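Local coordinates for endoribonuclease AbiQ (Lactococcus lactis, PDB 4GLK), which cleaves RNA as the toxic component of a type III toxin-antitoxin system, an anti-phage endoribonuclease neutralised by its cognate repeat RNA, AntiQ, at residues S68-R73 / G146-F151; L87-M92 / N131-V136; K18-V23 / K156-K161. The protein carries 1 engineered substitution. All blocks are in the same frame, centred on the assembly; numbering follows the deposited sequence.

Interaction 1 (S68-R73 / G146-F151); sequences SRIVTR and GYYLKF
Water 1 ties Arg69 to Tyr147. It accepts from the backbone N of Arg69 and from Arg69 NE, the latter at 2.9 Å and in the plane of the guanidinium, and it makes a longer third bond, 3.3 Å, with Tyr147 OH. Two N-H groups of one residue thus hold the water at the guanidinium edge, which helps fix how that group is turned. The guanidinium itself lies flat on the Tyr147 ring, planes only 5° apart, and Arg69 CZ sits 3.6 Å from the ring centroid in a cation-pi stack. A bend at chi3 (-80°) brings the group down over the ring; Phe151, four residues on, lies over the opposite face, offset toward the rim. The contact joins the loop between helix 58-66 and strand 71-76, an edge strand of the antiparallel sheet, to the short helix 146-151, within the SH3-clan ToxN/AbiQ fold. Tyr148 meets the same arginine differently: its ring stands nearly perpendicular to the guanidinium, and its hydroxyl touches the aliphatic part of the chain, with Tyr148 OH 3.2 Å from Arg69 CG. Water 2 donates to Arg69 O at 2.8 Å and bonds more loosely to Tyr148 OH. Deeper in, Ile70 sets its CD1 methyl against both tyrosines, 3.4 Å from Tyr148 CD2 and 3.8 Å from Tyr147 CE2. Ile70 also packs on His90 of strand 79-94.

Interaction 2 (L87-M92 / N131-V136); sequences LLHHNM and NKSEVV
The His89 imidazole takes the chain of Lys132 over one face and Ser133 at its edge. Lys132 CD lies 3.5 Å from the ring centroid, 22° off the normal, a CH-pi contact displaced toward the CD2-NE2 side of the ring. Here helix 126-143 packs on the antiparallel sheet where strand 79-94 is interrupted by a 3-10 turn at His89 and His90. At the edge, His89 ND1 and Ser133 OG share a hydrogen bond of 2.9 Å, bent to 146°; Ser133 OG also bonds to Ile129 O, one helical turn back. The other ring nitrogen, NE2, bonds to Thr72 OG1 on the neighbouring strand, so polar partners hold the buried imidazole at both nitrogens and limit its rotation. The Lys132 and His89 side chains cross at about a right angle, and bends late in the lysine chain, at chi3 (-89°) and again at chi4, carry NZ past the histidine to the carbonyl oxygens of Ser68 and Val71. Val136 CG2 packs against His89 CB at 3.8 Å. Met92, its chain extended beyond CG, reaches the helix with SD 3.9 Å from Ser133 CB and CE 3.7 Å from Ser133 O.

Interaction 3 (K18-V23 / K156-K161); sequences KFESKV and KLLEAK
Helix 155-166, the last of the chain, packs against the loop that leads from helix 10-16 to strand 33-40, and Phe19 and Lys161 make the outer part of the contact. The side chains of Lys161 and Phe19 cross at about a right angle: Lys161 CG lies over one face of the phenyl ring, 3.7 Å from the ring centroid and 20° off its normal, in a CH-pi contact, while Lys161 CE reaches the far rim, 3.8 Å from Phe19 CE1. Bends at chi2 (86°) and chi4 fold the lysine over the ring, yet its NZ stays 5.3 Å from the centroid, at most a weak cation-pi attraction. Lys18 CB lies over the opposite face, toward the rim, and Tyr15 meets the same phenyl edge-to-face. Leu157 adds its CD2 methyl, 3.9 Å from Phe19 CB and close to the carbonyl oxygen of that residue. On the inner side, the type I beta turn from Glu20 to Val23 is set against the helix. One branch of Leu158 serves both ends of this turn: CD2 is 3.8 Å from Glu20 CB and 4.0 Å from Val23 CG2. With CG anti to the backbone N and a bend at chi2, Glu20 curls its carboxylate back over the turn, where OE2 accepts from Lys22 N at 3.2 Å through its anti lone pair. Its other oxygen, OE1, takes the backbone N-H of Asp154 just before the helix. Leu158 and Val23 also touch Leu16 and Ile93, reaching helix 10-16 and strand 79-94.

Overall arrangement
Interaction 2 is the buried one, about 8 Å from the centre of the chain to its own centre; interactions 1 and 3 are only partly buried and lie farther out. Interactions 1 and 2 sit side by side, since strands 71-76 and 79-94 are neighbours in the sheet and helices 126-143 and 146-151 are consecutive; side chains of the buried contact bond to residues of 68-73. Interaction 3 lies at the C-terminal helix, about 17 Å between centres from interaction 1, and the amine of Lys22 in interaction 3 bonds to the Lys150 carbonyl of interaction 1. The chemistry differs: a direct hydrogen bond across the buried contact, a water-bridged cation-pi stack at helix 146-151, and aliphatic and CH-pi packing across interaction 3.

Interaction 1 (S68-R73 / G146-F151)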
loop_
_atom_site.group_PDB
_atom_site.type_symbol
_atom_site.label_atom_id
_atom_site.label_comp_id
_atom_site.label_asym_id
_atom_site.label_seq_id
_atom_site.Cartn_x
_atom_site.Cartn_y
_atom_site.Cartn_z
ATOM N N SER A 68 -3.569 -12.205 7.732
ATOM C CA SER A 68 -3.207 -11.207 8.746
ATOM C C SER A 68 -1.695 -10.897 8.835
ATOM O O SER A 68 -1.345 -9.855 9.353
ATOM C CB SER A 68 -3.796 -11.561 10.110
ATOM O OG SER A 68 -3.044 -12.570 10.761
ATOM N N ARG A 69 -0.809 -11.774 8.300
ATOM C CA ARG A 69 0.645 -11.529 8.258
ATOM C C ARG A 69 1.039 -10.483 7.197
ATOM O O ARG A 69 2.154 -9.957 7.221
ATOM C CB ARG A 69 1.379 -12.823 7.889
ATOM C CG ARG A 69 1.638 -13.741 9.067
ATOM C CD ARG A 69 2.275 -15.030 8.605
ATOM N NE ARG A 69 1.279 -15.939 8.061
ATOM C CZ ARG A 69 1.523 -17.185 7.676
ATOM N NH1 ARG A 69 2.762 -17.672 7.755
ATOM N NH2 ARG A 69 0.551 -17.955 7.213
ATOM N N ILE A 70 0.132 -10.203 6.272
ATOM C CA ILE A 70 0.363 -9.402 5.075
ATOM C C ILE A 70 -0.648 -8.289 4.828
ATOM O O ILE A 70 -0.374 -7.377 4.068
ATOM C CB ILE A 70 0.388 -10.493 3.959
ATOM C CG1 ILE A 70 1.703 -10.576 3.257
ATOM C CG2 ILE A 70 -0.838 -10.669 3.081
ATOM C CD1 ILE A 70 2.494 -11.468 3.905
ATOM N N VAL A 71 -1.810 -8.380 5.450
ATOM C CA VAL A 71 -2.885 -7.410 5.285
ATOM C C VAL A 71 -3.228 -6.809 6.644
ATOM O O VAL A 71 -3.362 -7.558 7.615
ATOM C CB VAL A 71 -4.139 -8.080 4.649
ATOM C CG1 VAL A 71 -5.395 -7.232 4.851
ATOM C CG2 VAL A 71 -3.925 -8.388 3.172
ATOM N N THR A 72 -3.353 -5.459 6.706
ATOM C CA THR A 72 -3.841 -4.771 7.896
ATOM C C THR A 72 -5.289 -4.367 7.639
ATOM O O THR A 72 -5.590 -3.710 6.642
ATOM C CB THR A 72 -2.987 -3.558 8.297
ATOM O OG1 THR A 72 -1.689 -4.014 8.588
ATOM C CG2 THR A 72 -3.505 -2.878 9.557
ATOM N N ARG A 73 -6.159 -4.709 8.579
ATOM C CA ARG A 73 -7.584 -4.379 8.541
ATOM C C ARG A 73 -7.820 -2.989 9.136
ATOM O O ARG A 73 -7.311 -2.669 10.205
ATOM C CB ARG A 73 -8.369 -5.445 9.298
ATOM C CG ARG A 73 -8.221 -6.833 8.703
ATOM C CD ARG A 73 -8.843 -7.872 9.602
ATOM N NE ARG A 73 -10.283 -7.667 9.755
ATOM C CZ ARG A 73 -11.007 -8.173 10.745
ATOM N NH1 ARG A 73 -10.432 -8.898 11.696
ATOM N NH2 ARG A 73 -12.312 -7.945 10.800
ATOM N N GLY A 146 9.027 -18.590 2.917
ATOM C CA GLY A 146 8.077 -19.173 1.980
ATOM C C GLY A 146 6.776 -18.433 1.782
ATOM O O GLY A 146 6.443 -18.079 0.655
ATOM N N TYR A 147 6.034 -18.201 2.874
ATOM C CA TYR A 147 4.727 -17.553 2.821
ATOM C C TYR A 147 4.799 -16.119 2.293
ATOM O O TYR A 147 4.007 -15.738 1.434
ATOM C CB TYR A 147 3.995 -17.642 4.182
ATOM C CG TYR A 147 2.637 -16.963 4.190
ATOM C CD1 TYR A 147 1.487 -17.658 3.840
ATOM C CD2 TYR A 147 2.509 -15.620 4.542
ATOM C CE1 TYR A 147 0.239 -17.039 3.844
ATOM C CE2 TYR A 147 1.273 -14.982 4.521
ATOM C CZ TYR A 147 0.139 -15.697 4.179
ATOM O OH TYR A 147 -1.079 -15.066 4.169
ATOM N N TYR A 148 5.743 -15.337 2.808
ATOM C CA TYR A 148 5.908 -13.941 2.426
ATOM C C TYR A 148 6.430 -13.754 1.003
ATOM O O TYR A 148 5.917 -12.889 0.294
ATOM C CB TYR A 148 6.793 -13.210 3.437
ATOM C CG TYR A 148 6.166 -13.061 4.806
ATOM C CD1 TYR A 148 6.202 -14.100 5.733
ATOM C CD2 TYR A 148 5.629 -11.845 5.213
ATOM C CE1 TYR A 148 5.678 -13.946 7.016
ATOM C CE2 TYR A 148 5.098 -11.677 6.489
ATOM C CZ TYR A 148 5.120 -12.732 7.388
ATOM O OH TYR A 148 4.606 -12.548 8.645
ATOM N N LEU A 149 7.445 -14.542 0.592
ATOM C CA LEU A 149 8.074 -14.468 -0.740
ATOM C C LEU A 149 7.051 -14.651 -1.842
ATOM O O LEU A 149 7.039 -13.873 -2.791
ATOM C CB LEU A 149 9.135 -15.579 -0.896
ATOM C CG LEU A 149 10.597 -15.205 -1.147
ATOM C CD1 LEU A 149 11.396 -16.460 -1.392
ATOM C CD2 LEU A 149 10.760 -14.288 -2.370
ATOM N N LYS A 150 6.196 -15.689 -1.710
ATOM C CA LYS A 150 5.164 -16.040 -2.683
ATOM C C LYS A 150 4.030 -15.018 -2.851
ATOM O O LYS A 150 3.465 -14.911 -3.943
ATOM C CB LYS A 150 4.640 -17.461 -2.440
ATOM C CG LYS A 150 3.674 -17.624 -1.270
ATOM C CD LYS A 150 3.220 -19.065 -1.163
ATOM C CE LYS A 150 2.053 -19.216 -0.230
ATOM N NZ LYS A 150 0.804 -18.710 -0.847
ATOM N N PHE A 151 3.678 -14.303 -1.769
ATOM C CA PHE A 151 2.616 -13.283 -1.785
ATOM C C PHE A 151 3.113 -11.899 -2.090
ATOM O O PHE A 151 2.360 -11.059 -2.573
ATOM C CB PHE A 151 1.862 -13.236 -0.442
ATOM C CG PHE A 151 0.668 -14.158 -0.383
ATOM C CD1 PHE A 151 -0.429 -13.956 -1.213
ATOM C CD2 PHE A 151 0.653 -15.248 0.480
ATOM C CE1 PHE A 151 -1.528 -14.822 -1.172
ATOM C CE2 PHE A 151 -0.457 -16.104 0.532
ATOM C CZ PHE A 151 -1.534 -15.889 -0.303
HETATM O O HOH W 1 -1.283 -14.639 7.414
HETATM O O HOH W 2 3.585 -9.595 9.575
#

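Interaction 2 (L87-M92 / N131-V136)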
loop_
_atom_site.group_PDB
_atom_site.type_symbol
_atom_site.label_atom_id
_atom_site.label_comp_id
_atom_site.label_asym_id
_atom_site.label_seq_id
_atom_site.Cartn_x
_atom_site.Cartn_y
_atom_site.Cartn_z
ATOM N N LEU A 87 -5.122 -2.753 4.046
ATOM C CA LEU A 87 -3.813 -2.373 3.566
ATOM C C LEU A 87 -3.138 -3.639 3.147
ATOM O O LEU A 87 -3.054 -4.584 3.927
ATOM C CB LEU A 87 -2.987 -1.709 4.652
ATOM C CG LEU A 87 -3.312 -0.309 4.995
ATOM C CD1 LEU A 87 -2.492 0.079 6.184
ATOM C CD2 LEU A 87 -3.028 0.620 3.819
ATOM N N LEU A 88 -2.657 -3.669 1.918
ATOM C CA LEU A 88 -2.019 -4.851 1.357
ATOM C C LEU A 88 -0.497 -4.684 1.350
ATOM O O LEU A 88 0.073 -4.358 0.324
ATOM C CB LEU A 88 -2.570 -5.031 -0.066
ATOM C CG LEU A 88 -3.849 -5.873 -0.241
ATOM C CD1 LEU A 88 -5.039 -5.265 0.459
ATOM C CD2 LEU A 88 -4.168 -6.034 -1.716
ATOM N N HIS A 89 0.154 -4.855 2.518
ATOM C CA HIS A 89 1.619 -4.735 2.717
ATOM C C HIS A 89 2.436 -5.513 1.695
ATOM O O HIS A 89 3.470 -5.019 1.235
ATOM C CB HIS A 89 2.025 -5.183 4.133
ATOM C CG HIS A 89 1.430 -4.374 5.235
ATOM N ND1 HIS A 89 2.121 -3.318 5.807
ATOM C CD2 HIS A 89 0.236 -4.496 5.852
ATOM C CE1 HIS A 89 1.323 -2.834 6.748
ATOM N NE2 HIS A 89 0.188 -3.510 6.817
ATOM N N HIS A 90 1.969 -6.726 1.336
ATOM C CA HIS A 90 2.608 -7.590 0.345
ATOM C C HIS A 90 2.662 -6.981 -1.050
ATOM O O HIS A 90 3.486 -7.399 -1.856
ATOM C CB HIS A 90 1.952 -8.980 0.315
ATOM C CG HIS A 90 0.517 -9.011 -0.120
ATOM N ND1 HIS A 90 -0.487 -8.448 0.647
ATOM C CD2 HIS A 90 -0.047 -9.634 -1.181
ATOM C CE1 HIS A 90 -1.619 -8.723 0.023
ATOM N NE2 HIS A 90 -1.409 -9.438 -1.078
ATOM N N ASN A 91 1.826 -5.978 -1.323
ATOM C CA ASN A 91 1.790 -5.282 -2.618
ATOM C C ASN A 91 2.325 -3.852 -2.548
ATOM O O ASN A 91 2.120 -3.065 -3.484
ATOM C CB ASN A 91 0.399 -5.321 -3.215
ATOM C CG ASN A 91 -0.010 -6.702 -3.631
ATOM O OD1 ASN A 91 0.809 -7.543 -4.037
ATOM N ND2 ASN A 91 -1.272 -6.986 -3.459
ATOM N N MET A 92 3.043 -3.525 -1.473
ATOM C CA MET A 92 3.639 -2.191 -1.358
ATOM C C MET A 92 4.753 -2.032 -2.408
ATOM O O MET A 92 5.322 -3.029 -2.879
ATOM C CB MET A 92 4.136 -1.906 0.070
ATOM C CG MET A 92 5.325 -2.718 0.446
ATOM S SD MET A 92 5.885 -2.343 2.096
ATOM C CE MET A 92 7.421 -3.285 2.085
ATOM N N ASN A 131 5.925 -1.045 11.299
ATOM C CA ASN A 131 6.523 -2.323 11.730
ATOM C C ASN A 131 6.111 -3.534 10.928
ATOM O O ASN A 131 6.968 -4.352 10.601
ATOM C CB ASN A 131 6.376 -2.558 13.209
ATOM C CG ASN A 131 7.372 -1.745 13.989
ATOM O OD1 ASN A 131 8.490 -2.174 14.213
ATOM N ND2 ASN A 131 7.004 -0.538 14.378
ATOM N N LYS A 132 4.839 -3.622 10.552
ATOM C CA LYS A 132 4.381 -4.727 9.712
ATOM C C LYS A 132 4.967 -4.658 8.302
ATOM O O LYS A 132 5.209 -5.695 7.704
ATOM C CB LYS A 132 2.859 -4.815 9.635
ATOM C CG LYS A 132 2.470 -6.217 9.199
ATOM C CD LYS A 132 1.208 -6.291 8.464
ATOM C CE LYS A 132 0.081 -6.484 9.409
ATOM N NZ LYS A 132 -0.887 -7.457 8.888
ATOM N N SER A 133 5.164 -3.441 7.759
ATOM C CA SER A 133 5.796 -3.267 6.447
ATOM C C SER A 133 7.230 -3.778 6.493
ATOM O O SER A 133 7.660 -4.469 5.569
ATOM C CB SER A 133 5.719 -1.814 5.995
ATOM O OG SER A 133 4.355 -1.531 5.730
ATOM N N GLU A 134 7.939 -3.486 7.591
ATOM C CA GLU A 134 9.310 -3.927 7.870
ATOM C C GLU A 134 9.364 -5.437 7.967
ATOM O O GLU A 134 10.245 -6.023 7.352
ATOM C CB GLU A 134 9.821 -3.335 9.194
ATOM C CG GLU A 134 11.066 -2.496 9.058
ATOM C CD GLU A 134 11.666 -2.175 10.413
ATOM O OE1 GLU A 134 12.626 -2.876 10.807
ATOM O OE2 GLU A 134 11.158 -1.253 11.095
ATOM N N VAL A 135 8.440 -6.068 8.746
ATOM C CA VAL A 135 8.366 -7.534 8.847
ATOM C C VAL A 135 8.177 -8.111 7.424
ATOM O O VAL A 135 8.944 -8.942 7.002
ATOM C CB VAL A 135 7.237 -8.014 9.801
ATOM C CG1 VAL A 135 7.004 -9.524 9.684
ATOM C CG2 VAL A 135 7.541 -7.648 11.247
ATOM N N VAL A 136 7.204 -7.637 6.683
ATOM C CA VAL A 136 6.918 -8.131 5.317
ATOM C C VAL A 136 8.168 -7.976 4.409
ATOM O O VAL A 136 8.541 -8.917 3.699
ATOM C CB VAL A 136 5.655 -7.429 4.733
ATOM C CG1 VAL A 136 5.437 -7.801 3.278
ATOM C CG2 VAL A 136 4.412 -7.770 5.556
#

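Interaction 3 (K18-V23 / K156-K161)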
loop_
_atom_site.group_PDB
_atom_site.type_symbol
_atom_site.label_atom_id
_atom_site.label_comp_id
_atom_site.label_asym_id
_atom_site.label_seq_id
_atom_site.Cartn_x
_atom_site.Cartn_y
_atom_site.Cartn_z
ATOM N N LYS A 18 5.844 -4.336 -15.839
ATOM C CA LYS A 18 6.689 -5.023 -16.828
ATOM C C LYS A 18 7.486 -6.144 -16.129
ATOM O O LYS A 18 7.676 -7.209 -16.701
ATOM C CB LYS A 18 7.717 -4.053 -17.424
ATOM C CG LYS A 18 7.298 -3.382 -18.717
ATOM C CD LYS A 18 7.890 -1.977 -18.858
ATOM C CE LYS A 18 6.791 -0.968 -19.168
ATOM N NZ LYS A 18 7.314 0.355 -19.616
ATOM N N PHE A 19 7.939 -5.876 -14.885
ATOM C CA PHE A 19 8.806 -6.748 -14.069
ATOM C C PHE A 19 8.091 -7.462 -12.920
ATOM O O PHE A 19 8.490 -8.570 -12.576
ATOM C CB PHE A 19 9.995 -5.943 -13.526
ATOM C CG PHE A 19 10.612 -4.990 -14.523
ATOM C CD1 PHE A 19 11.495 -5.448 -15.497
ATOM C CD2 PHE A 19 10.317 -3.633 -14.486
ATOM C CE1 PHE A 19 12.067 -4.562 -16.418
ATOM C CE2 PHE A 19 10.880 -2.751 -15.418
ATOM C CZ PHE A 19 11.762 -3.220 -16.369
ATOM N N GLU A 20 7.034 -6.845 -12.340
ATOM C CA GLU A 20 6.263 -7.415 -11.241
ATOM C C GLU A 20 4.748 -7.333 -11.482
ATOM O O GLU A 20 4.151 -6.287 -11.254
ATOM C CB GLU A 20 6.673 -6.765 -9.894
ATOM C CG GLU A 20 6.060 -7.409 -8.652
ATOM C CD GLU A 20 6.253 -8.911 -8.528
ATOM O OE1 GLU A 20 7.306 -9.334 -7.997
ATOM O OE2 GLU A 20 5.374 -9.666 -9.003
ATOM N N SER A 21 4.123 -8.462 -11.874
ATOM C CA SER A 21 2.674 -8.581 -12.140
ATOM C C SER A 21 1.814 -8.420 -10.871
ATOM O O SER A 21 0.587 -8.245 -10.963
ATOM C CB SER A 21 2.350 -9.928 -12.786
ATOM O OG SER A 21 3.447 -10.512 -13.468
ATOM N N LYS A 22 2.450 -8.525 -9.681
ATOM C CA LYS A 22 1.754 -8.397 -8.407
ATOM C C LYS A 22 1.389 -6.949 -8.126
ATOM O O LYS A 22 0.509 -6.684 -7.298
ATOM C CB LYS A 22 2.606 -8.975 -7.276
ATOM C CG LYS A 22 2.545 -10.487 -7.219
ATOM C CD LYS A 22 3.514 -11.031 -6.190
ATOM C CE LYS A 22 3.724 -12.518 -6.430
ATOM N NZ LYS A 22 4.823 -13.059 -5.585
ATOM N N VAL A 23 2.098 -6.008 -8.795
ATOM C CA VAL A 23 1.861 -4.561 -8.676
ATOM C C VAL A 23 0.418 -4.322 -9.152
ATOM O O VAL A 23 0.023 -4.857 -10.189
ATOM C CB VAL A 23 2.912 -3.734 -9.480
ATOM C CG1 VAL A 23 2.545 -2.246 -9.529
ATOM C CG2 VAL A 23 4.310 -3.924 -8.899
ATOM N N LYS A 156 13.229 -5.905 -3.915
ATOM C CA LYS A 156 14.563 -5.538 -4.393
ATOM C C LYS A 156 14.663 -5.263 -5.884
ATOM O O LYS A 156 15.333 -4.306 -6.286
ATOM C CB LYS A 156 15.591 -6.555 -3.920
ATOM C CG LYS A 156 16.362 -6.057 -2.701
ATOM C CD LYS A 156 15.584 -5.915 -1.416
ATOM C CE LYS A 156 16.524 -5.880 -0.235
ATOM N NZ LYS A 156 17.046 -4.518 0.021
ATOM N N LEU A 157 13.985 -6.072 -6.698
ATOM C CA LEU A 157 13.919 -5.880 -8.149
ATOM C C LEU A 157 13.200 -4.534 -8.443
ATOM O O LEU A 157 13.661 -3.761 -9.284
ATOM C CB LEU A 157 13.166 -7.066 -8.798
ATOM C CG LEU A 157 12.767 -6.931 -10.279
ATOM C CD1 LEU A 157 13.955 -7.160 -11.189
ATOM C CD2 LEU A 157 11.647 -7.902 -10.639
ATOM N N LEU A 158 12.117 -4.241 -7.695
ATOM C CA LEU A 158 11.359 -3.000 -7.844
ATOM C C LEU A 158 12.231 -1.789 -7.489
ATOM O O LEU A 158 12.197 -0.802 -8.203
ATOM C CB LEU A 158 10.067 -3.019 -7.010
ATOM C CG LEU A 158 8.933 -3.965 -7.430
ATOM C CD1 LEU A 158 7.799 -3.887 -6.440
ATOM C CD2 LEU A 158 8.328 -3.567 -8.781
ATOM N N GLU A 159 13.058 -1.909 -6.445
ATOM C CA GLU A 159 14.012 -0.885 -6.024
ATOM C C GLU A 159 15.047 -0.622 -7.114
ATOM O O GLU A 159 15.300 0.537 -7.410
ATOM C CB GLU A 159 14.719 -1.288 -4.726
ATOM C CG GLU A 159 13.863 -1.098 -3.487
ATOM C CD GLU A 159 14.470 -1.572 -2.179
ATOM O OE1 GLU A 159 13.760 -1.532 -1.153
ATOM O OE2 GLU A 159 15.660 -1.950 -2.168
ATOM N N ALA A 160 15.582 -1.688 -7.753
ATOM C CA ALA A 160 16.544 -1.597 -8.855
ATOM C C ALA A 160 15.913 -0.904 -10.043
ATOM O O ALA A 160 16.547 -0.038 -10.648
ATOM C CB ALA A 160 17.035 -2.985 -9.261
ATOM N N LYS A 161 14.651 -1.239 -10.341
ATOM C CA LYS A 161 13.956 -0.614 -11.450
ATOM C C LYS A 161 13.415 0.797 -11.152
ATOM O O LYS A 161 13.332 1.603 -12.073
ATOM C CB LYS A 161 12.986 -1.577 -12.138
ATOM C CG LYS A 161 13.662 -2.314 -13.299
ATOM C CD LYS A 161 14.406 -3.586 -12.909
ATOM C CE LYS A 161 15.035 -4.254 -14.111
ATOM N NZ LYS A 161 16.399 -3.736 -14.405
#